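Local coordinates for protein Rik1-associated factor 1 (Schizosaccharomyces pombe, PDB 4O9D) that serves, through this WD-repeat beta-propeller domain, in the Clr4 complex, which methylates histone H3 and contributes to establishing heterochromatin, at residues E234-F248 with S251-T265. Sequence-based numbering, arbitrary orientation.
Sequences EAFTSLYMHPSQVGF and SSNTLSNGRVYYLDT
The ring of Phe236 lies over the CB of Ser252, which sits almost on the ring normal 3.8 Å from the centroid, a CH-pi contact within one blade of the WD-repeat beta-propeller. The blade, a four-stranded antiparallel meander, illustrates how a sheet of consecutive hairpins ties its first three strands together by side chains as well as backbone. The Phe236 ring also meets the ring of Tyr261 obliquely, Phe236 CE2 to Tyr261 CD2 at 3.9 Å. Glu234, just ahead of the first strand, reaches to the second and third. Its extended chain, with CG anti to the carbonyl carbon (chi1 -58°), brings OE1 to two hydroxyl donors: Tyr261 OH at 2.6 Å, on the syn side, and Ser252 OG at 2.8 Å, from above the carboxylate plane. Arg259 NE in turn donates to Tyr261 OH, which lies in the Arg259 guanidinium plane; this is likely to steady the phenol and may strengthen its donation. With an alanine here in place of Glu234, the hydroxyls of Ser252 and Tyr261 would probably lose the acceptor they share, leaving Tyr261 to depend on Arg259. Between Phe236 and Ser238 the register slips by one residue, a beta bulge; here Ser251 OG donates to Thr237 OG1, which also bonds Ile281 of the next blade. Toward the 242-245 turn Phe248 presents one ring face to Leu263 CB, while Leu263 CD1 approaches its CE2 at 3.5 Å. Backbone bonds pair these two residues in both directions, and Leu263 N sits nearly in line with the C=O of Phe248, 2.7 Å from its O.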
ATOM      1  N   GLU A 234       4.068   4.760 -19.670  1.00 22.10           N
ATOM      2  CA  GLU A 234       4.339   3.426 -19.134  1.00 22.21           C
ATOM      3  C   GLU A 234       3.377   3.262 -17.947  1.00 24.68           C
ATOM      4  O   GLU A 234       2.954   4.254 -17.349  1.00 21.62           O
ATOM      5  CB  GLU A 234       5.796   3.314 -18.639  1.00 22.35           C
ATOM      6  CG  GLU A 234       6.859   3.608 -19.726  1.00 24.27           C
ATOM      7  CD  GLU A 234       8.276   3.811 -19.177  1.00 27.59           C
ATOM      8  OE1 GLU A 234       8.483   3.922 -17.940  1.00 26.18           O
ATOM      9  OE2 GLU A 234       9.191   3.882 -20.010  1.00 28.28           O
ATOM     10  N   ALA A 235       3.034   2.023 -17.622  1.00 24.35           N
ATOM     11  CA  ALA A 235       2.079   1.734 -16.550  1.00 23.06           C
ATOM     12  C   ALA A 235       2.806   1.716 -15.213  1.00 22.20           C
ATOM     13  O   ALA A 235       3.566   0.783 -14.914  1.00 24.25           O
ATOM     14  CB  ALA A 235       1.400   0.394 -16.794  1.00 23.70           C
ATOM     15  N   PHE A 236       2.550   2.725 -14.399  1.00 21.27           N
ATOM     16  CA  PHE A 236       3.180   2.811 -13.101  1.00 21.01           C
ATOM     17  C   PHE A 236       2.482   1.911 -12.097  1.00 20.75           C
ATOM     18  O   PHE A 236       1.255   1.845 -12.046  1.00 22.32           O
ATOM     19  CB  PHE A 236       3.271   4.261 -12.635  1.00 21.32           C
ATOM     20  CG  PHE A 236       4.360   5.007 -13.332  1.00 22.58           C
ATOM     21  CD1 PHE A 236       4.191   5.439 -14.638  1.00 22.42           C
ATOM     22  CD2 PHE A 236       5.577   5.212 -12.717  1.00 19.08           C
ATOM     23  CE1 PHE A 236       5.222   6.070 -15.308  1.00 24.06           C
ATOM     24  CE2 PHE A 236       6.607   5.844 -13.385  1.00 20.88           C
ATOM     25  CZ  PHE A 236       6.438   6.270 -14.667  1.00 22.05           C
ATOM     26  N   THR A 237       3.307   1.208 -11.323  1.00 20.23           N
ATOM     27  CA  THR A 237       2.864   0.138 -10.461  1.00 21.29           C
ATOM     28  C   THR A 237       3.121   0.428  -8.989  1.00 22.23           C
ATOM     29  O   THR A 237       2.462  -0.135  -8.137  1.00 21.93           O
ATOM     30  CB  THR A 237       3.556  -1.216 -10.818  1.00 24.20           C
ATOM     31  OG1 THR A 237       4.992  -1.103 -10.716  1.00 23.39           O
ATOM     32  CG2 THR A 237       3.184  -1.668 -12.234  1.00 22.38           C
ATOM     33  N   SER A 238       4.062   1.310  -8.670  1.00 19.69           N
ATOM     34  CA  SER A 238       4.382   1.485  -7.268  1.00 20.00           C
ATOM     35  C   SER A 238       5.131   2.800  -7.007  1.00 17.34           C
ATOM     36  O   SER A 238       5.923   3.216  -7.822  1.00 16.98           O
ATOM     37  CB  SER A 238       5.238   0.279  -6.839  1.00 20.58           C
ATOM     38  OG  SER A 238       5.940   0.538  -5.661  1.00 26.44           O
ATOM     39  N   LEU A 239       4.864   3.426  -5.861  1.00 16.89           N
ATOM     40  CA  LEU A 239       5.461   4.707  -5.463  1.00 14.08           C
ATOM     41  C   LEU A 239       5.914   4.550  -4.039  1.00 22.49           C
ATOM     42  O   LEU A 239       5.155   4.026  -3.199  1.00 21.50           O
ATOM     43  CB  LEU A 239       4.407   5.844  -5.470  1.00 20.10           C
ATOM     44  CG  LEU A 239       3.755   6.323  -6.755  1.00 23.43           C
ATOM     45  CD1 LEU A 239       2.810   7.547  -6.452  1.00 24.00           C
ATOM     46  CD2 LEU A 239       4.771   6.747  -7.783  1.00 20.00           C
ATOM     47  N   TYR A 240       7.134   4.984  -3.745  1.00 22.02           N
ATOM     48  CA  TYR A 240       7.642   4.841  -2.390  1.00 21.20           C
ATOM     49  C   TYR A 240       8.464   6.070  -2.020  1.00 19.03           C
ATOM     50  O   TYR A 240       9.427   6.379  -2.706  1.00 22.11           O
ATOM     51  CB  TYR A 240       8.492   3.564  -2.274  1.00 20.77           C
ATOM     52  CG  TYR A 240       9.077   3.325  -0.919  1.00 20.81           C
ATOM     53  CD1 TYR A 240      10.206   4.026  -0.492  1.00 21.04           C
ATOM     54  CD2 TYR A 240       8.529   2.377  -0.061  1.00 25.94           C
ATOM     55  CE1 TYR A 240      10.778   3.781   0.757  1.00 22.72           C
ATOM     56  CE2 TYR A 240       9.106   2.120   1.203  1.00 26.22           C
ATOM     57  CZ  TYR A 240      10.223   2.837   1.600  1.00 23.70           C
ATOM     58  OH  TYR A 240      10.769   2.630   2.846  1.00 29.24           O
ATOM     59  N   MET A 241       8.077   6.748  -0.939  1.00 20.00           N
ATOM     60  CA  MET A 241       8.763   7.962  -0.475  1.00 19.66           C
ATOM     61  C   MET A 241       9.792   7.617   0.636  1.00 24.07           C
ATOM     62  O   MET A 241       9.462   6.944   1.626  1.00 21.71           O
ATOM     63  CB  MET A 241       7.724   8.979   0.051  1.00 22.34           C
ATOM     64  CG  MET A 241       8.331  10.263   0.638  1.00 23.33           C
ATOM     65  SD  MET A 241       9.003  11.368  -0.651  1.00 28.25           S
ATOM     66  CE  MET A 241       7.483  11.937  -1.437  1.00 26.03           C
ATOM     67  N   HIS A 242      11.039   8.057   0.476  1.00 23.69           N
ATOM     68  CA  HIS A 242      12.019   7.861   1.539  1.00 24.46           C
ATOM     69  C   HIS A 242      11.555   8.563   2.822  1.00 24.12           C
ATOM     70  O   HIS A 242      10.926   9.637   2.769  1.00 23.92           O
ATOM     71  CB  HIS A 242      13.411   8.320   1.114  1.00 25.59           C
ATOM     72  CG  HIS A 242      14.497   7.810   1.996  1.00 24.88           C
ATOM     73  ND1 HIS A 242      15.069   8.573   2.989  1.00 28.87           N
ATOM     74  CD2 HIS A 242      15.107   6.602   2.051  1.00 25.77           C
ATOM     75  CE1 HIS A 242      15.986   7.857   3.620  1.00 25.83           C
ATOM     76  NE2 HIS A 242      16.036   6.664   3.062  1.00 28.30           N
ATOM     77  N   PRO A 243      11.834   7.951   3.982  1.00 24.52           N
ATOM     78  CA  PRO A 243      11.431   8.512   5.286  1.00 30.82           C
ATOM     79  C   PRO A 243      11.997   9.925   5.525  1.00 28.00           C
ATOM     80  O   PRO A 243      11.481  10.657   6.355  1.00 28.07           O
ATOM     81  CB  PRO A 243      12.070   7.545   6.309  1.00 32.26           C
ATOM     82  CG  PRO A 243      12.298   6.283   5.574  1.00 28.92           C
ATOM     83  CD  PRO A 243      12.562   6.672   4.137  1.00 27.53           C
ATOM     84  N   SER A 244      13.068  10.282   4.827  1.00 24.64           N
ATOM     85  CA  SER A 244      13.638  11.629   4.938  1.00 26.77           C
ATOM     86  C   SER A 244      12.905  12.597   4.018  1.00 27.17           C
ATOM     87  O   SER A 244      13.116  13.808   4.078  1.00 26.15           O
ATOM     88  CB  SER A 244      15.098  11.618   4.533  1.00 27.32           C
ATOM     89  OG  SER A 244      15.187  11.496   3.120  1.00 27.77           O
ATOM     90  N   GLN A 245      12.055  12.035   3.162  1.00 26.69           N
ATOM     91  CA  GLN A 245      11.292  12.777   2.164  1.00 25.90           C
ATOM     92  C   GLN A 245      12.168  13.618   1.208  1.00 25.70           C
ATOM     93  O   GLN A 245      11.689  14.566   0.604  1.00 24.94           O
ATOM     94  CB  GLN A 245      10.221  13.624   2.871  1.00 32.20           C
ATOM     95  CG  GLN A 245       9.372  12.787   3.905  1.00 29.94           C
ATOM     96  CD  GLN A 245       8.318  13.611   4.661  1.00 36.58           C
ATOM     97  OE1 GLN A 245       8.134  14.798   4.406  1.00 38.01           O
ATOM     98  NE2 GLN A 245       7.619  12.967   5.596  1.00 37.62           N
ATOM     99  N   VAL A 246      13.439  13.256   1.047  1.00 26.46           N
ATOM    100  CA  VAL A 246      14.299  13.936   0.066  1.00 25.67           C
ATOM    101  C   VAL A 246      14.061  13.409  -1.353  1.00 27.62           C
ATOM    102  O   VAL A 246      14.447  14.037  -2.347  1.00 27.68           O
ATOM    103  CB  VAL A 246      15.820  13.804   0.430  1.00 30.62           C
ATOM    104  CG1 VAL A 246      16.076  14.288   1.874  1.00 25.15           C
ATOM    105  CG2 VAL A 246      16.297  12.364   0.253  1.00 32.02           C
ATOM    106  N   GLY A 247      13.424  12.251  -1.462  1.00 27.06           N
ATOM    107  CA  GLY A 247      13.218  11.641  -2.764  1.00 24.41           C
ATOM    108  C   GLY A 247      12.307  10.428  -2.717  1.00 23.99           C
ATOM    109  O   GLY A 247      12.033   9.877  -1.645  1.00 23.52           O
ATOM    110  N   PHE A 248      11.825  10.015  -3.884  1.00 21.21           N
ATOM    111  CA  PHE A 248      10.958   8.861  -3.968  1.00 19.71           C
ATOM    112  C   PHE A 248      11.287   8.057  -5.206  1.00 21.44           C
ATOM    113  O   PHE A 248      11.944   8.567  -6.122  1.00 22.91           O
ATOM    114  CB  PHE A 248       9.477   9.268  -3.937  1.00 20.61           C
ATOM    115  CG  PHE A 248       9.022  10.119  -5.115  1.00 21.64           C
ATOM    116  CD1 PHE A 248       9.270  11.482  -5.148  1.00 23.23           C
ATOM    117  CD2 PHE A 248       8.264   9.564  -6.135  1.00 20.00           C
ATOM    118  CE1 PHE A 248       8.840  12.268  -6.225  1.00 26.27           C
ATOM    119  CE2 PHE A 248       7.830  10.321  -7.200  1.00 19.42           C
ATOM    120  CZ  PHE A 248       8.115  11.688  -7.247  1.00 24.80           C
ATOM    121  N   SER A 251       7.972   2.846  -9.878  1.00 19.67           N
ATOM    122  CA  SER A 251       8.267   1.764 -10.813  1.00 21.78           C
ATOM    123  C   SER A 251       7.180   1.679 -11.877  1.00 20.28           C
ATOM    124  O   SER A 251       6.029   1.981 -11.624  1.00 20.95           O
ATOM    125  CB  SER A 251       8.397   0.421 -10.080  1.00 18.36           C
ATOM    126  OG  SER A 251       7.146   0.042  -9.453  1.00 21.01           O
ATOM    127  N   SER A 252       7.551   1.247 -13.079  1.00 20.74           N
ATOM    128  CA  SER A 252       6.566   1.003 -14.110  1.00 21.62           C
ATOM    129  C   SER A 252       6.840  -0.300 -14.871  1.00 24.07           C
ATOM    130  O   SER A 252       7.962  -0.809 -14.862  1.00 21.39           O
ATOM    131  CB  SER A 252       6.577   2.169 -15.109  1.00 23.12           C
ATOM    132  OG  SER A 252       7.847   2.202 -15.779  1.00 23.38           O
ATOM    133  N   ASN A 253       5.793  -0.823 -15.515  1.00 23.95           N
ATOM    134  CA  ASN A 253       5.920  -1.891 -16.507  1.00 25.97           C
ATOM    135  C   ASN A 253       5.857  -1.238 -17.899  1.00 29.11           C
ATOM    136  O   ASN A 253       5.108  -0.269 -18.090  1.00 27.07           O
ATOM    137  CB  ASN A 253       4.772  -2.909 -16.365  1.00 25.64           C
ATOM    138  CG  ASN A 253       4.800  -3.663 -15.017  1.00 24.15           C
ATOM    139  OD1 ASN A 253       5.830  -3.731 -14.352  1.00 25.52           O
ATOM    140  ND2 ASN A 253       3.661  -4.211 -14.624  1.00 25.15           N
ATOM    141  N   THR A 254       6.636  -1.758 -18.852  1.00 30.33           N
ATOM    142  CA  THR A 254       6.751  -1.167 -20.194  1.00 32.83           C
ATOM    143  C   THR A 254       6.362  -2.219 -21.226  1.00 34.41           C
ATOM    144  O   THR A 254       5.935  -3.310 -20.857  1.00 35.00           O
ATOM    145  CB  THR A 254       8.190  -0.653 -20.470  1.00 36.26           C
ATOM    146  OG1 THR A 254       9.047  -1.751 -20.791  1.00 35.01           O
ATOM    147  CG2 THR A 254       8.749   0.085 -19.257  1.00 29.88           C
ATOM    148  N   LEU A 255       6.496  -1.928 -22.504  1.00 37.04           N
ATOM    149  CA  LEU A 255       6.189  -2.946 -23.495  1.00 40.93           C
ATOM    150  C   LEU A 255       7.117  -4.168 -23.319  1.00 42.65           C
ATOM    151  O   LEU A 255       6.688  -5.290 -23.398  1.00 42.38           O
ATOM    152  CB  LEU A 255       6.229  -2.392 -24.909  1.00 44.43           C
ATOM    153  CG  LEU A 255       5.261  -1.278 -25.304  1.00 49.59           C
ATOM    154  CD1 LEU A 255       5.415  -0.840 -26.749  1.00 50.04           C
ATOM    155  CD2 LEU A 255       3.835  -1.600 -25.014  1.00 48.07           C
ATOM    156  N   SER A 256       8.373  -3.919 -23.012  1.00 39.35           N
ATOM    157  CA  SER A 256       9.319  -4.963 -22.656  1.00 38.80           C
ATOM    158  C   SER A 256       9.485  -5.146 -21.145  1.00 38.44           C
ATOM    159  O   SER A 256       8.638  -5.655 -20.526  1.00 44.65           O
ATOM    160  CB  SER A 256      10.668  -4.731 -23.328  1.00 43.62           C
ATOM    161  OG  SER A 256      10.850  -3.404 -23.726  1.00 49.60           O
ATOM    162  N   ASN A 257      10.609  -4.740 -20.608  1.00 38.94           N
ATOM    163  CA  ASN A 257      11.010  -4.922 -19.251  1.00 38.68           C
ATOM    164  C   ASN A 257      10.468  -3.855 -18.315  1.00 36.37           C
ATOM    165  O   ASN A 257       9.833  -2.976 -18.715  1.00 38.58           O
ATOM    166  CB  ASN A 257      12.524  -4.947 -19.202  1.00 42.72           C
ATOM    167  CG  ASN A 257      13.142  -3.624 -19.606  1.00 44.63           C
ATOM    168  OD1 ASN A 257      13.046  -3.222 -20.747  1.00 49.14           O
ATOM    169  ND2 ASN A 257      13.778  -2.951 -18.667  1.00 39.30           N
ATOM    170  N   GLY A 258      10.724  -3.981 -17.052  1.00 29.61           N
ATOM    171  CA  GLY A 258      10.320  -2.999 -16.084  1.00 31.29           C
ATOM    172  C   GLY A 258      11.346  -1.924 -15.865  1.00 27.02           C
ATOM    173  O   GLY A 258      12.471  -2.103 -16.131  1.00 27.11           O
ATOM    174  N   ARG A 259      10.909  -0.808 -15.347  1.00 23.92           N
ATOM    175  CA  ARG A 259      11.801   0.295 -14.995  1.00 18.65           C
ATOM    176  C   ARG A 259      11.530   0.863 -13.601  1.00 20.01           C
ATOM    177  O   ARG A 259      10.393   0.847 -13.126  1.00 24.86           O
ATOM    178  CB  ARG A 259      11.716   1.391 -16.072  1.00 26.09           C
ATOM    179  CG  ARG A 259      12.595   1.043 -17.308  1.00 31.53           C
ATOM    180  CD  ARG A 259      12.421   1.997 -18.461  1.00 36.68           C
ATOM    181  NE  ARG A 259      12.989   3.320 -18.220  1.00 39.92           N
ATOM    182  CZ  ARG A 259      14.264   3.627 -18.413  1.00 36.63           C
ATOM    183  NH1 ARG A 259      15.114   2.684 -18.799  1.00 46.26           N
ATOM    184  NH2 ARG A 259      14.698   4.859 -18.195  1.00 38.99           N
ATOM    185  N   VAL A 260      12.574   1.383 -12.962  1.00 21.52           N
ATOM    186  CA  VAL A 260      12.429   2.111 -11.711  1.00 20.82           C
ATOM    187  C   VAL A 260      13.092   3.471 -11.824  1.00 24.14           C
ATOM    188  O   VAL A 260      14.262   3.602 -12.270  1.00 20.70           O
ATOM    189  CB  VAL A 260      13.083   1.380 -10.502  1.00 23.99           C
ATOM    190  CG1 VAL A 260      12.745   2.128  -9.217  1.00 22.54           C
ATOM    191  CG2 VAL A 260      12.640  -0.074 -10.429  1.00 19.67           C
ATOM    192  N   TYR A 261      12.346   4.491 -11.409  1.00 18.92           N
ATOM    193  CA  TYR A 261      12.855   5.853 -11.399  1.00 19.32           C
ATOM    194  C   TYR A 261      13.093   6.357  -9.997  1.00 24.78           C
ATOM    195  O   TYR A 261      12.329   6.030  -9.082  1.00 25.35           O
ATOM    196  CB  TYR A 261      11.862   6.792 -12.090  1.00 21.21           C
ATOM    197  CG  TYR A 261      11.551   6.355 -13.487  1.00 20.12           C
ATOM    198  CD1 TYR A 261      12.338   6.773 -14.544  1.00 23.98           C
ATOM    199  CD2 TYR A 261      10.474   5.522 -13.752  1.00 21.68           C
ATOM    200  CE1 TYR A 261      12.063   6.373 -15.842  1.00 29.61           C
ATOM    201  CE2 TYR A 261      10.184   5.108 -15.031  1.00 23.38           C
ATOM    202  CZ  TYR A 261      10.984   5.539 -16.082  1.00 29.18           C
ATOM    203  OH  TYR A 261      10.731   5.122 -17.367  1.00 27.74           O
ATOM    204  N   TYR A 262      14.139   7.171  -9.844  1.00 22.63           N
ATOM    205  CA  TYR A 262      14.422   7.862  -8.591  1.00 26.22           C
ATOM    206  C   TYR A 262      14.172   9.341  -8.854  1.00 28.54           C
ATOM    207  O   TYR A 262      14.726   9.905  -9.805  1.00 26.73           O
ATOM    208  CB  TYR A 262      15.872   7.650  -8.074  1.00 25.15           C
ATOM    209  CG  TYR A 262      16.095   8.493  -6.840  1.00 28.57           C
ATOM    210  CD1 TYR A 262      15.625   8.075  -5.601  1.00 26.60           C
ATOM    211  CD2 TYR A 262      16.659   9.770  -6.929  1.00 34.99           C
ATOM    212  CE1 TYR A 262      15.757   8.873  -4.467  1.00 31.73           C
ATOM    213  CE2 TYR A 262      16.800  10.582  -5.794  1.00 32.38           C
ATOM    214  CZ  TYR A 262      16.355  10.118  -4.565  1.00 35.75           C
ATOM    215  OH  TYR A 262      16.480  10.901  -3.435  1.00 36.45           O
ATOM    216  N   LEU A 263      13.311   9.957  -8.048  1.00 24.42           N
ATOM    217  CA  LEU A 263      12.926  11.345  -8.267  1.00 21.72           C
ATOM    218  C   LEU A 263      13.251  12.205  -7.060  1.00 28.11           C
ATOM    219  O   LEU A 263      12.952  11.831  -5.929  1.00 28.55           O
ATOM    220  CB  LEU A 263      11.417  11.446  -8.579  1.00 25.42           C
ATOM    221  CG  LEU A 263      10.948  10.691  -9.831  1.00 27.22           C
ATOM    222  CD1 LEU A 263      10.312   9.347  -9.499  1.00 20.10           C
ATOM    223  CD2 LEU A 263       9.958  11.570 -10.617  1.00 31.68           C
ATOM    224  N   ASP A 264      13.845  13.369  -7.308  1.00 28.14           N
ATOM    225  CA  ASP A 264      14.269  14.270  -6.244  1.00 28.32           C
ATOM    226  C   ASP A 264      13.128  15.210  -5.875  1.00 29.63           C
ATOM    227  O   ASP A 264      12.454  15.740  -6.750  1.00 31.11           O
ATOM    228  CB  ASP A 264      15.482  15.078  -6.716  1.00 31.48           C
ATOM    229  CG  ASP A 264      15.974  16.060  -5.676  1.00 35.92           C
ATOM    230  OD1 ASP A 264      16.780  15.641  -4.820  1.00 40.64           O
ATOM    231  OD2 ASP A 264      15.561  17.248  -5.714  1.00 37.31           O
ATOM    232  N   THR A 265      12.936  15.424  -4.576  1.00 28.73           N
ATOM    233  CA  THR A 265      11.847  16.243  -4.057  1.00 28.41           C
ATOM    234  C   THR A 265      12.105  17.781  -4.045  1.00 31.78           C
ATOM    235  O   THR A 265      11.228  18.553  -3.683  1.00 34.20           O
ATOM    236  CB  THR A 265      11.468  15.731  -2.647  1.00 28.66           C
ATOM    237  OG1 THR A 265      10.664  14.545  -2.781  1.00 37.32           O
ATOM    238  CG2 THR A 265      10.678  16.737  -1.891  1.00 35.87           C
TER
HETATM  239  O   HOH W   1       8.731  14.751  -0.073  1.00 29.68           O